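Local structure of LIM domain only protein 7 (Homo sapiens, 2EAQ) at residues 30-35 against 44-49; 51-56 against 84-89; 17-22 against 74-79. The protein probably binds short peptide segments, typically the C-terminal ends of partner proteins, through its PDZ domain. One frame throughout, in Å; residues are numbered along the deposited sequence.

In the fold
All three contacts lie within the small PDZ domain. Interactions 1 and 2 are neighbours, with centres 9 Å apart, and they share the strand 29-35 to 51-55 junction, where I30 O meets I52 N. Interaction 3 sits across the domain from interaction 2, about 17 Å between centres, and joins the expected carboxylate-binding loop to the end of helix 65-78. Interaction 2 is backbone pairing within a sheet. Interaction 1 mixes one backbone bond with valine and leucine packing and a surface nickel site. Interaction 3 is mostly van der Waals contact. Each is only partly buried. Interactions 1 and 3 meet where S34 bonds T22 and L46 packs on F21.

Interaction 1: 30-35 against 44-49; sequences IFVASV and SQLQVD. With NI (nickel (II) ion), chain C.
D49 N donates to V32 O at 2.8 Å. The bond is almost straight, 175° at the hydrogen, and it uses a lone pair of the carbonyl. V48 CA brings a weak CA-H...O contact to the same oxygen. Water 1 also donates to V32 O, and with its other hydrogen to D49 OD1. Three groups therefore gather on V32 O. The V32 and L46 side chains meet tip to tip, V32 CG2 lying 3.8 Å from L46 CD2. V32 CB rests 3.4 Å from Q47 O. With CG1 anti to its backbone N (chi1 175°), V32 keeps CG2 for L46 and sets CG1 beside Q47 O. V35 reaches the same chain further along, with its CG2 3.6 Å from L46 O. V48 CG2 comes up against the backbone at S34 CA, 3.8 Å away. At the other end, the edge of the F31 ring faces D49 O.

In PDZ topology this joins strand 29-35, the neighbour of groove strand 21-26, to the loop that runs from the short helix 40-43 into strand 51-55. A Schellman motif at Q45 ends that helix and turns the chain so that L46 points inward. There L46 also meets F21, M83, V85 and I7. Strand 29-35 carries a classic beta bulge, with A33 and S34 both facing T22, and S34 OG is bonded to T22 OG1. D50 adds support from the next position, its carboxylate accepting from Q47 N. At the surface, the D49 carboxylate holds the nickel ion with both oxygens, OD1 at 2.4 Å and OD2 at 2.5 Å. Waters 2, 3 and 4 are its other ligands here.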
loop_
_atom_site.group_PDB
_atom_site.type_symbol
_atom_site.label_atom_id
_atom_site.label_comp_id
_atom_site.label_asym_id
_atom_site.label_seq_id
_atom_site.Cartn_x
_atom_site.Cartn_y
_atom_site.Cartn_z
ATOM N N ILE A 30 5.974 -2.520 -7.806
ATOM C CA ILE A 30 4.946 -3.249 -7.016
ATOM C C ILE A 30 3.627 -2.524 -7.254
ATOM O O ILE A 30 3.595 -1.284 -7.377
ATOM C CB ILE A 30 5.255 -3.350 -5.519
ATOM C CG1 ILE A 30 5.733 -2.023 -4.973
ATOM C CG2 ILE A 30 6.318 -4.434 -5.256
ATOM C CD1 ILE A 30 5.659 -1.983 -3.422
ATOM N N PHE A 31 2.554 -3.285 -7.310
ATOM C CA PHE A 31 1.212 -2.778 -7.648
ATOM C C PHE A 31 0.177 -3.375 -6.718
ATOM O O PHE A 31 0.428 -4.358 -6.031
ATOM C CB PHE A 31 0.859 -3.162 -9.093
ATOM C CG PHE A 31 1.868 -2.692 -10.112
ATOM C CD1 PHE A 31 3.048 -3.410 -10.310
ATOM C CD2 PHE A 31 1.651 -1.491 -10.779
ATOM C CE1 PHE A 31 4.041 -2.901 -11.183
ATOM C CE2 PHE A 31 2.598 -0.978 -11.648
ATOM C CZ PHE A 31 3.787 -1.699 -11.836
ATOM N N VAL A 32 -0.992 -2.740 -6.666
ATOM C CA VAL A 32 -2.087 -3.299 -5.866
ATOM C C VAL A 32 -2.708 -4.447 -6.660
ATOM O O VAL A 32 -3.186 -4.281 -7.796
ATOM C CB VAL A 32 -3.122 -2.212 -5.547
ATOM C CG1 VAL A 32 -4.282 -2.833 -4.843
ATOM C CG2 VAL A 32 -2.478 -1.124 -4.681
ATOM N N ALA A 33 -2.678 -5.641 -6.063
ATOM C CA ALA A 33 -3.242 -6.824 -6.753
ATOM C C ALA A 33 -4.745 -7.013 -6.506
ATOM O O ALA A 33 -5.512 -7.484 -7.364
ATOM C CB ALA A 33 -2.505 -8.068 -6.284
ATOM N N SER A 34 -5.177 -6.665 -5.296
ATOM C CA SER A 34 -6.582 -6.873 -4.916
ATOM C C SER A 34 -6.886 -5.896 -3.793
ATOM O O SER A 34 -5.977 -5.452 -3.060
ATOM C CB SER A 34 -6.752 -8.320 -4.414
ATOM O OG SER A 34 -6.095 -8.538 -3.150
ATOM N N VAL A 35 -8.176 -5.527 -3.693
ATOM C CA VAL A 35 -8.708 -4.635 -2.624
ATOM C C VAL A 35 -9.991 -5.297 -2.198
ATOM O O VAL A 35 -10.930 -5.385 -2.981
ATOM C CB VAL A 35 -8.931 -3.209 -3.150
ATOM C CG1 VAL A 35 -9.464 -2.333 -1.997
ATOM C CG2 VAL A 35 -7.665 -2.605 -3.612
ATOM N N SER A 44 -10.848 3.580 1.832
ATOM C CA SER A 44 -9.939 4.675 1.411
ATOM C C SER A 44 -9.805 4.865 -0.065
ATOM O O SER A 44 -9.204 5.831 -0.518
ATOM C CB SER A 44 -8.553 4.422 1.975
ATOM O OG SER A 44 -8.565 4.586 3.408
ATOM N N GLN A 45 -10.395 3.954 -0.824
ATOM C CA GLN A 45 -10.431 4.012 -2.288
ATOM C C GLN A 45 -9.121 3.777 -2.997
ATOM O O GLN A 45 -8.813 4.375 -4.035
ATOM C CB GLN A 45 -11.234 5.235 -2.820
ATOM C CG GLN A 45 -12.708 5.149 -2.320
ATOM C CD GLN A 45 -13.652 6.183 -2.801
ATOM O OE1 GLN A 45 -14.700 6.454 -2.122
ATOM N NE2 GLN A 45 -13.364 6.745 -3.943
ATOM N N LEU A 46 -8.332 2.848 -2.408
ATOM C CA LEU A 46 -7.152 2.321 -3.126
ATOM C C LEU A 46 -7.723 1.443 -4.224
ATOM O O LEU A 46 -8.770 0.802 -4.056
ATOM C CB LEU A 46 -6.358 1.491 -2.123
ATOM C CG LEU A 46 -5.091 0.800 -2.658
ATOM C CD1 LEU A 46 -4.012 1.933 -2.987
ATOM C CD2 LEU A 46 -4.514 -0.187 -1.608
ATOM N N GLN A 47 -7.062 1.399 -5.369
ATOM C CA GLN A 47 -7.584 0.583 -6.484
ATOM C C GLN A 47 -6.584 -0.417 -7.058
ATOM O O GLN A 47 -5.383 -0.162 -7.045
ATOM C CB GLN A 47 -8.054 1.499 -7.624
ATOM C CG GLN A 47 -9.250 2.359 -7.150
ATOM C CD GLN A 47 -9.793 3.308 -8.184
ATOM O OE1 GLN A 47 -9.445 3.269 -9.343
ATOM N NE2 GLN A 47 -10.713 4.187 -7.727
ATOM N N VAL A 48 -7.125 -1.541 -7.527
ATOM C CA VAL A 48 -6.297 -2.575 -8.186
ATOM C C VAL A 48 -5.567 -1.916 -9.339
ATOM O O VAL A 48 -6.122 -1.034 -10.013
ATOM C CB VAL A 48 -7.183 -3.704 -8.678
ATOM C CG1 VAL A 48 -6.369 -4.678 -9.550
ATOM C CG2 VAL A 48 -7.813 -4.411 -7.497
ATOM N N ASP A 49 -4.291 -2.321 -9.507
ATOM C CA ASP A 49 -3.364 -1.811 -10.518
ATOM C C ASP A 49 -2.709 -0.498 -10.163
ATOM O O ASP A 49 -1.853 -0.013 -10.919
ATOM C CB ASP A 49 -4.031 -1.688 -11.895
ATOM C CG ASP A 49 -4.189 -3.030 -12.606
ATOM O OD1 ASP A 49 -3.433 -3.967 -12.313
ATOM O OD2 ASP A 49 -5.066 -3.121 -13.506
HETATM NI NI NI C . -4.066 -5.271 -14.233
HETATM O O HOH W 1 -2.205 -5.404 -10.198
HETATM O O HOH W 2 -2.423 -6.894 -15.102
HETATM O O HOH W 3 -2.563 -4.096 -15.560
HETATM O O HOH W 4 -6.059 -4.633 -14.812
#

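Interaction 2: 51-56 against 84-89; sequences EIIAIN and DVRRYG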
loop_
_atom_site.group_PDB
_atom_site.type_symbol
_atom_site.label_atom_id
_atom_site.label_comp_id
_atom_site.label_asym_id
_atom_site.label_seq_id
_atom_site.Cartn_x
_atom_site.Cartn_y
_atom_site.Cartn_z
ATOM N N GLU A 51 0.051 1.674 -8.887
ATOM C CA GLU A 51 1.471 1.366 -8.630
ATOM C C GLU A 51 1.837 1.949 -7.298
ATOM O O GLU A 51 1.526 3.137 -7.058
ATOM C CB GLU A 51 2.373 1.946 -9.710
ATOM C CG GLU A 51 3.832 1.453 -9.461
ATOM C CD GLU A 51 4.871 2.015 -10.388
ATOM O OE1 GLU A 51 4.524 2.796 -11.280
ATOM O OE2 GLU A 51 6.048 1.666 -10.143
ATOM N N ILE A 52 2.458 1.164 -6.429
ATOM C CA ILE A 52 2.793 1.635 -5.095
ATOM C C ILE A 52 4.204 2.239 -5.144
ATOM O O ILE A 52 5.203 1.567 -5.473
ATOM C CB ILE A 52 2.724 0.451 -4.084
ATOM C CG1 ILE A 52 1.305 -0.117 -4.121
ATOM C CG2 ILE A 52 3.126 0.884 -2.689
ATOM C CD1 ILE A 52 1.122 -1.498 -3.385
ATOM N N ILE A 53 4.319 3.526 -4.830
ATOM C CA ILE A 53 5.590 4.199 -4.854
ATOM C C ILE A 53 6.251 4.288 -3.510
ATOM O O ILE A 53 7.450 4.102 -3.380
ATOM C CB ILE A 53 5.433 5.621 -5.484
ATOM C CG1 ILE A 53 4.838 5.516 -6.897
ATOM C CG2 ILE A 53 6.802 6.318 -5.510
ATOM C CD1 ILE A 53 5.555 4.624 -7.827
ATOM N N ALA A 54 5.463 4.527 -2.472
ATOM C CA ALA A 54 6.007 4.620 -1.123
ATOM C C ALA A 54 4.902 4.409 -0.089
ATOM O O ALA A 54 3.740 4.555 -0.410
ATOM C CB ALA A 54 6.569 6.056 -0.844
ATOM N N ILE A 55 5.280 3.968 1.093
ATOM C CA ILE A 55 4.331 3.952 2.212
ATOM C C ILE A 55 5.004 4.677 3.371
ATOM O O ILE A 55 6.182 4.426 3.677
ATOM C CB ILE A 55 3.862 2.559 2.640
ATOM C CG1 ILE A 55 5.050 1.680 2.996
ATOM C CG2 ILE A 55 3.016 1.957 1.571
ATOM C CD1 ILE A 55 4.625 0.324 3.668
ATOM N N ASN A 56 4.265 5.589 4.010
ATOM C CA ASN A 56 4.800 6.328 5.129
ATOM C C ASN A 56 6.180 6.892 4.721
ATOM O O ASN A 56 6.264 7.600 3.700
ATOM C CB ASN A 56 4.784 5.399 6.368
ATOM C CG ASN A 56 3.375 4.902 6.692
ATOM O OD1 ASN A 56 3.166 3.775 7.210
ATOM N ND2 ASN A 56 2.398 5.763 6.432
ATOM N N ASP A 84 1.871 6.533 -1.319
ATOM C CA ASP A 84 2.005 7.347 -2.533
ATOM C C ASP A 84 1.866 6.364 -3.681
ATOM O O ASP A 84 2.595 5.353 -3.700
ATOM C CB ASP A 84 3.363 8.031 -2.580
ATOM C CG ASP A 84 3.455 9.175 -1.638
ATOM O OD1 ASP A 84 2.428 9.529 -1.081
ATOM O OD2 ASP A 84 4.552 9.724 -1.490
ATOM N N VAL A 85 0.886 6.545 -4.544
ATOM C CA VAL A 85 0.650 5.677 -5.665
ATOM C C VAL A 85 0.588 6.429 -6.963
ATOM O O VAL A 85 0.436 7.656 -7.015
ATOM C CB VAL A 85 -0.676 4.823 -5.490
ATOM C CG1 VAL A 85 -0.707 4.142 -4.117
ATOM C CG2 VAL A 85 -1.898 5.655 -5.685
ATOM N N ARG A 86 0.716 5.689 -8.044
ATOM C CA ARG A 86 0.610 6.206 -9.418
ATOM C C ARG A 86 -0.515 5.392 -10.032
ATOM O O ARG A 86 -0.461 4.154 -10.116
ATOM C CB ARG A 86 1.924 5.964 -10.156
ATOM C CG ARG A 86 1.939 6.462 -11.567
ATOM C CD ARG A 86 3.370 6.761 -11.989
ATOM N NE ARG A 86 4.101 7.261 -10.833
ATOM C CZ ARG A 86 5.065 8.170 -10.853
ATOM N NH1 ARG A 86 5.440 8.719 -11.995
ATOM N NH2 ARG A 86 5.675 8.508 -9.717
ATOM N N ARG A 87 -1.538 6.077 -10.513
ATOM C CA ARG A 87 -2.722 5.481 -11.113
ATOM C C ARG A 87 -2.716 5.769 -12.589
ATOM O O ARG A 87 -2.647 6.938 -13.000
ATOM C CB ARG A 87 -3.972 6.052 -10.446
ATOM C CG ARG A 87 -5.253 5.414 -11.001
ATOM C CD ARG A 87 -6.482 5.744 -10.178
ATOM N NE ARG A 87 -6.350 5.166 -8.836
ATOM C CZ ARG A 87 -7.077 5.518 -7.769
ATOM N NH1 ARG A 87 -8.013 6.490 -7.870
ATOM N NH2 ARG A 87 -6.874 4.906 -6.603
ATOM N N TYR A 88 -2.766 4.706 -13.388
ATOM C CA TYR A 88 -2.699 4.942 -14.824
ATOM C C TYR A 88 -4.093 5.061 -15.404
ATOM O O TYR A 88 -5.008 4.341 -15.014
ATOM C CB TYR A 88 -1.873 3.811 -15.468
ATOM C CG TYR A 88 -0.413 3.763 -14.987
ATOM C CD1 TYR A 88 0.620 4.407 -15.694
ATOM C CD2 TYR A 88 -0.074 3.100 -13.783
ATOM C CE1 TYR A 88 1.954 4.372 -15.209
ATOM C CE2 TYR A 88 1.218 3.073 -13.303
ATOM C CZ TYR A 88 2.230 3.692 -14.008
ATOM O OH TYR A 88 3.494 3.539 -13.510
ATOM N N GLY A 89 -4.279 6.003 -16.324
ATOM C CA GLY A 89 -5.596 6.179 -16.910
ATOM C C GLY A 89 -5.796 5.406 -18.209
ATOM O O GLY A 89 -6.337 4.271 -18.097
#
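D84 O is gripped by two consecutive backbone amides, I53 N at 2.8 Å and A54 N at 3.2 Å. This is a classic beta bulge in the antiparallel pairing of strands 51-55 and 80-88, inner strands of the PDZ sheet. D84 N returns a bond to A54 O. The bulge shifts the register by one residue. On its far side E51 and R86 form a hydrogen-bonded pair, E51 N giving to R86 O at 2.8 Å and R86 N giving to E51 O at 2.9 Å. Between them lies the non-hydrogen-bonded pair I52 and V85, whose side chains turn to the opposite face. There I52 meets W68 of helix 65-78 and V85 meets I7.

On the face of E51 and R86, the extended E51 chain, CG anti to its backbone N (chi1 -174°), carries the carboxylate out to Y88. Carboxylate and ring planes are 18° apart, and OE1 lies in the ring plane, at its edge. R86 NE is salt-bridged to D4 and D84 to R6, both on the outer strand 2-10. The charges of E51 and R86 are near but make no bond. I53 CG1 lies 4.2 Å from R86 NH2, at the edge of the guanidinium. Y88 OH donates to E51 OE1 at 2.6 Å, meeting that oxygen nearly in line with the carboxylate C-O bond.

Interaction 3: 17-22 against 74-79; sequences LDFGFT and KAQETG
F19 has CG anti to its carbonyl carbon (chi1 -71°), which sends the ring toward the last turn of helix 65-78. From the helix, Q76 starts with CG anti to its backbone N and then bends at chi2, 119°, away from a staggered value. The bend brings its amide back over D18. Q76 NE2 is modelled 3.0 Å from D18 CA, close enough that the exact placement of the amide is doubtful. The F19 and Q76 side chains run antiparallel past one another, with ring and amide planes 34° apart. NE2 stands 3.8 Å from F19 CD2.

Residues 18-21, DFGF, match the GLGF-like carboxylate-binding loop of PDZ domains. In relatives, backbone amides of this loop receive the peptide's terminal carboxylate, and the peptide lies in a groove that corresponds here to the one between strand 21-26 and helix 65-78. D18 OD1 shapes the loop by accepting from G20 N at 2.8 Å, an Asx turn. G20, with positive phi, leads into strand 21-26.

The far edge of the F19 ring meets the helix end. A75 CB adds an apolar touch, 4.2 Å from F19 CE2. L81 packs against both F19 and A75, and Q11 touches F19 and Q76. A75 O accepts from G79 N at 2.8 Å, a bond of the last helical turn. F19 CZ lies 3.4 Å from A75 O, and F19 CE1 lies 3.7 Å from G79 O. Both carbonyl oxygens are near the ring plane, so they face its C-H edge.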
loop_
_atom_site.group_PDB
_atom_site.type_symbol
_atom_site.label_atom_id
_atom_site.label_comp_id
_atom_site.label_asym_id
_atom_site.label_seq_id
_atom_site.Cartn_x
_atom_site.Cartn_y
_atom_site.Cartn_z
ATOM N N LEU A 17 -6.017 -8.042 11.681
ATOM C CA LEU A 17 -6.348 -8.095 10.262
ATOM C C LEU A 17 -5.453 -7.121 9.494
ATOM O O LEU A 17 -5.062 -6.087 10.053
ATOM C CB LEU A 17 -7.798 -7.678 10.067
ATOM C CG LEU A 17 -8.891 -8.427 10.837
ATOM C CD1 LEU A 17 -10.247 -7.856 10.460
ATOM C CD2 LEU A 17 -8.807 -9.898 10.486
ATOM N N ASP A 18 -5.125 -7.433 8.247
ATOM C CA ASP A 18 -4.342 -6.484 7.442
ATOM C C ASP A 18 -5.288 -5.407 6.891
ATOM O O ASP A 18 -6.482 -5.412 7.135
ATOM C CB ASP A 18 -3.596 -7.152 6.300
ATOM C CG ASP A 18 -4.506 -7.931 5.398
ATOM O OD1 ASP A 18 -5.481 -7.383 4.840
ATOM O OD2 ASP A 18 -4.261 -9.166 5.236
ATOM N N PHE A 19 -4.718 -4.472 6.154
ATOM C CA PHE A 19 -5.483 -3.335 5.644
ATOM C C PHE A 19 -6.480 -3.637 4.549
ATOM O O PHE A 19 -7.316 -2.794 4.247
ATOM C CB PHE A 19 -4.549 -2.235 5.148
ATOM C CG PHE A 19 -3.804 -1.507 6.239
ATOM C CD1 PHE A 19 -4.360 -0.407 6.876
ATOM C CD2 PHE A 19 -2.528 -1.910 6.609
ATOM C CE1 PHE A 19 -3.652 0.299 7.855
ATOM C CE2 PHE A 19 -1.794 -1.209 7.622
ATOM C CZ PHE A 19 -2.379 -0.098 8.234
ATOM N N GLY A 20 -6.435 -4.838 3.990
ATOM C CA GLY A 20 -7.436 -5.144 2.972
ATOM C C GLY A 20 -6.940 -5.165 1.566
ATOM O O GLY A 20 -7.758 -5.263 0.671
ATOM N N PHE A 21 -5.622 -5.118 1.320
ATOM C CA PHE A 21 -5.180 -5.206 -0.067
ATOM C C PHE A 21 -3.975 -6.171 -0.095
ATOM O O PHE A 21 -3.351 -6.445 0.936
ATOM C CB PHE A 21 -4.779 -3.802 -0.588
ATOM C CG PHE A 21 -3.548 -3.243 0.012
ATOM C CD1 PHE A 21 -2.333 -3.394 -0.619
ATOM C CD2 PHE A 21 -3.591 -2.535 1.229
ATOM C CE1 PHE A 21 -1.185 -2.851 -0.022
ATOM C CE2 PHE A 21 -2.445 -2.012 1.807
ATOM C CZ PHE A 21 -1.265 -2.184 1.174
ATOM N N THR A 22 -3.715 -6.721 -1.276
ATOM C CA THR A 22 -2.509 -7.562 -1.488
ATOM C C THR A 22 -1.706 -6.878 -2.590
ATOM O O THR A 22 -2.240 -6.090 -3.397
ATOM C CB THR A 22 -2.823 -8.975 -1.916
ATOM O OG1 THR A 22 -3.541 -8.969 -3.142
ATOM C CG2 THR A 22 -3.666 -9.681 -0.818
ATOM N N LYS A 74 5.392 -2.748 10.020
ATOM C CA LYS A 74 5.317 -1.632 10.952
ATOM C C LYS A 74 4.008 -0.839 10.775
ATOM O O LYS A 74 3.391 -0.444 11.751
ATOM C CB LYS A 74 6.549 -0.758 10.737
ATOM C CG LYS A 74 6.588 0.438 11.701
ATOM C CD LYS A 74 7.916 1.162 11.550
ATOM C CE LYS A 74 7.993 2.376 12.450
ATOM N NZ LYS A 74 9.154 3.216 12.058
ATOM N N ALA A 75 3.557 -0.632 9.541
ATOM C CA ALA A 75 2.310 0.096 9.341
ATOM C C ALA A 75 1.181 -0.708 9.945
ATOM O O ALA A 75 0.231 -0.109 10.418
ATOM C CB ALA A 75 2.081 0.305 7.801
ATOM N N GLN A 76 1.260 -2.045 9.940
ATOM C CA GLN A 76 0.206 -2.852 10.560
ATOM C C GLN A 76 0.239 -2.621 12.051
ATOM O O GLN A 76 -0.796 -2.619 12.720
ATOM C CB GLN A 76 0.415 -4.332 10.331
ATOM C CG GLN A 76 -0.814 -5.063 10.727
ATOM C CD GLN A 76 -1.317 -5.758 9.544
ATOM O OE1 GLN A 76 -1.026 -6.920 9.340
ATOM N NE2 GLN A 76 -2.013 -5.038 8.698
ATOM N N GLU A 77 1.425 -2.462 12.608
ATOM C CA GLU A 77 1.523 -2.191 14.026
ATOM C C GLU A 77 0.947 -0.825 14.395
ATOM O O GLU A 77 0.189 -0.707 15.372
ATOM C CB GLU A 77 2.983 -2.240 14.515
ATOM C CG GLU A 77 2.961 -2.299 16.030
ATOM C CD GLU A 77 4.204 -2.919 16.699
ATOM O OE1 GLU A 77 4.366 -2.688 17.925
ATOM O OE2 GLU A 77 4.983 -3.617 16.008
ATOM N N THR A 78 1.203 0.228 13.618
ATOM C CA THR A 78 0.724 1.591 13.981
ATOM C C THR A 78 -0.740 1.798 13.524
ATOM O O THR A 78 -1.453 2.687 14.077
ATOM C CB THR A 78 1.552 2.704 13.309
ATOM O OG1 THR A 78 1.361 2.640 11.890
ATOM C CG2 THR A 78 3.030 2.556 13.608
ATOM N N GLY A 79 -1.167 1.055 12.496
ATOM C CA GLY A 79 -2.496 1.268 11.951
ATOM C C GLY A 79 -2.598 2.414 10.970
ATOM O O GLY A 79 -3.711 2.787 10.553
#